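PDB 2FKO: ferripyochelin binding protein from Pyrococcus horikoshii, which binds zinc and calcium and is probably a gamma-class carbonic anhydrase that hydrates carbon dioxide reversibly, as a trimer of left-handed parallel beta-helices. Local coordinates for residues Asn57-Val62 with Ile80-Met85. Numbering follows the deposited sequence.
Sequences NVQDNV and IGHNAM. With ZN (zinc ion), chain B.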
loop_
_atom_site.group_PDB
_atom_site.type_symbol
_atom_site.label_atom_id
_atom_site.label_comp_id
_atom_site.label_asym_id
_atom_site.label_seq_id
_atom_site.Cartn_x
_atom_site.Cartn_y
_atom_site.Cartn_z
ATOM N N ASN A 57 14.856 -8.520 -1.652
ATOM C CA ASN A 57 13.780 -8.386 -0.678
ATOM C C ASN A 57 12.556 -7.683 -1.254
ATOM O O ASN A 57 12.669 -6.746 -2.044
ATOM C CB ASN A 57 14.266 -7.601 0.542
ATOM C CG ASN A 57 14.923 -6.295 0.156
ATOM O OD1 ASN A 57 16.134 -6.240 -0.087
ATOM N ND2 ASN A 57 14.126 -5.235 0.079
ATOM N N VAL A 58 11.386 -8.158 -0.852
ATOM C CA VAL A 58 10.117 -7.586 -1.277
ATOM C C VAL A 58 9.499 -7.129 0.046
ATOM O O VAL A 58 8.932 -7.928 0.794
ATOM C CB VAL A 58 9.230 -8.648 -1.949
ATOM C CG1 VAL A 58 8.001 -7.987 -2.563
ATOM C CG2 VAL A 58 10.031 -9.388 -3.014
ATOM N N GLN A 59 9.622 -5.838 0.327
ATOM C CA GLN A 59 9.156 -5.277 1.589
ATOM C C GLN A 59 7.657 -5.205 1.873
ATOM O O GLN A 59 6.823 -5.563 1.039
ATOM C CB GLN A 59 9.825 -3.913 1.783
ATOM C CG GLN A 59 11.340 -4.068 1.898
ATOM C CD GLN A 59 12.089 -2.756 1.918
ATOM O OE1 GLN A 59 11.526 -1.710 2.234
ATOM N NE2 GLN A 59 13.376 -2.806 1.594
ATOM N N ASP A 60 7.340 -4.752 3.084
ATOM C CA ASP A 60 5.971 -4.647 3.583
ATOM C C ASP A 60 4.985 -3.937 2.659
ATOM O O ASP A 60 5.287 -2.898 2.069
ATOM C CB ASP A 60 5.974 -3.938 4.940
ATOM C CG ASP A 60 7.197 -4.282 5.779
ATOM O OD1 ASP A 60 7.134 -5.216 6.607
ATOM O OD2 ASP A 60 8.233 -3.614 5.598
ATOM N N ASN A 61 3.796 -4.514 2.550
ATOM C CA ASN A 61 2.724 -3.953 1.738
ATOM C C ASN A 61 2.996 -3.701 0.258
ATOM O O ASN A 61 2.297 -2.894 -0.361
ATOM C CB ASN A 61 2.207 -2.657 2.375
ATOM C CG ASN A 61 1.298 -2.915 3.560
ATOM O OD1 ASN A 61 0.253 -3.550 3.425
ATOM N ND2 ASN A 61 1.692 -2.426 4.732
ATOM N N VAL A 62 3.987 -4.364 -0.333
ATOM C CA VAL A 62 4.320 -4.329 -1.785
ATOM C C VAL A 62 3.394 -5.193 -2.534
ATOM O O VAL A 62 3.011 -6.239 -1.986
ATOM C CB VAL A 62 5.850 -4.672 -1.899
ATOM C CG1 VAL A 62 6.270 -4.803 -3.331
ATOM C CG2 VAL A 62 6.686 -3.685 -1.117
ATOM N N ILE A 80 13.011 -4.014 -2.998
ATOM C CA ILE A 80 11.722 -3.464 -3.398
ATOM C C ILE A 80 11.137 -2.820 -2.157
ATOM O O ILE A 80 10.649 -3.501 -1.257
ATOM C CB ILE A 80 10.785 -4.559 -3.951
ATOM C CG1 ILE A 80 11.491 -5.299 -5.096
ATOM C CG2 ILE A 80 9.497 -3.922 -4.484
ATOM C CD1 ILE A 80 10.692 -6.426 -5.722
ATOM N N GLY A 81 11.223 -1.494 -2.118
ATOM C CA GLY A 81 10.760 -0.727 -0.978
ATOM C C GLY A 81 9.316 -0.866 -0.547
ATOM O O GLY A 81 8.436 -1.225 -1.329
ATOM N N HIS A 82 9.091 -0.564 0.728
ATOM C CA HIS A 82 7.767 -0.623 1.338
ATOM C C HIS A 82 6.706 0.015 0.455
ATOM O O HIS A 82 6.916 1.088 -0.109
ATOM C CB HIS A 82 7.761 0.136 2.668
ATOM C CG HIS A 82 8.905 -0.197 3.571
ATOM N ND1 HIS A 82 8.906 -1.302 4.395
ATOM C CD2 HIS A 82 10.074 0.447 3.803
ATOM C CE1 HIS A 82 10.024 -1.321 5.100
ATOM N NE2 HIS A 82 10.749 -0.272 4.759
ATOM N N ASN A 83 5.563 -0.655 0.344
ATOM C CA ASN A 83 4.431 -0.144 -0.414
ATOM C C ASN A 83 4.656 0.114 -1.899
ATOM O O ASN A 83 3.833 0.776 -2.534
ATOM C CB ASN A 83 3.908 1.138 0.255
ATOM C CG ASN A 83 3.337 0.884 1.645
ATOM O OD1 ASN A 83 2.128 0.971 1.861
ATOM N ND2 ASN A 83 4.210 0.557 2.592
ATOM N N ALA A 84 5.750 -0.401 -2.459
ATOM C CA ALA A 84 6.015 -0.208 -3.881
ATOM C C ALA A 84 5.163 -1.196 -4.676
ATOM O O ALA A 84 4.527 -2.078 -4.102
ATOM C CB ALA A 84 7.500 -0.417 -4.185
ATOM N N MET A 85 5.153 -1.053 -5.997
ATOM C CA MET A 85 4.357 -1.947 -6.835
ATOM C C MET A 85 5.063 -2.195 -8.169
ATOM O O MET A 85 5.363 -1.262 -8.905
ATOM C CB MET A 85 2.976 -1.323 -7.062
ATOM C CG MET A 85 1.879 -2.284 -7.521
ATOM S SD MET A 85 2.045 -2.862 -9.226
ATOM C CE MET A 85 1.806 -4.637 -8.994
HETATM ZN ZN ZN B . 12.519 -0.104 5.722
HETATM O O HOH W 1 13.815 -1.011 4.841
#
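Val62 and Ile80 form the tightly packed part of this contact, inside the beta-helix. Their side chains cross at about a right angle, with Val62 CG1 3.5 Å from Ile80 CG2. Val58 lies alongside Ile80, its CG2 turned to the CD1 tip. Next to them the backbones pair in parallel, Val58 beside Ile80. Ile80 N donates to Asn57 O (2.9 Å), and Gln59 N to Ile80 O (3.0 Å). Two type II turns, Gln59 to Val62 and Gly81 to Ala84, then stack as successive corners, joined by a hydrogen bond from Asn83 N to Asp60 O (2.8 Å).

The zinc side is also buried but held more loosely, by polar contacts and two weak bonds. His82 NE2 binds zinc at 2.0 Å, with His65 and His87 of the second subunit and a water. Asp60 OD2 meets His82 ND1 at the ring edge in a weak hydrogen bond (2.7 Å), with carboxylate and ring planes 10° apart. Arg44 of the second subunit forms a salt bridge with the same oxygen. The Gln59 chain runs extended past CG (chi2 173°). This brings OE1 over the centre of the His82 ring, 2.9 Å above its plane, where it also accepts a weak bond from His82 N. With Gln59 cut back to an alanine, His82 N would probably lose its weak acceptor and the ring the amide oxygen over its face.

Strands 57-58 and 79-80 are adjacent parallel strands in one face of the beta-helix; Ile64 of strand 63-65 packs on Val58 and Ile80, and Tyr159 of helix 146-169 touches Gln59 and His82.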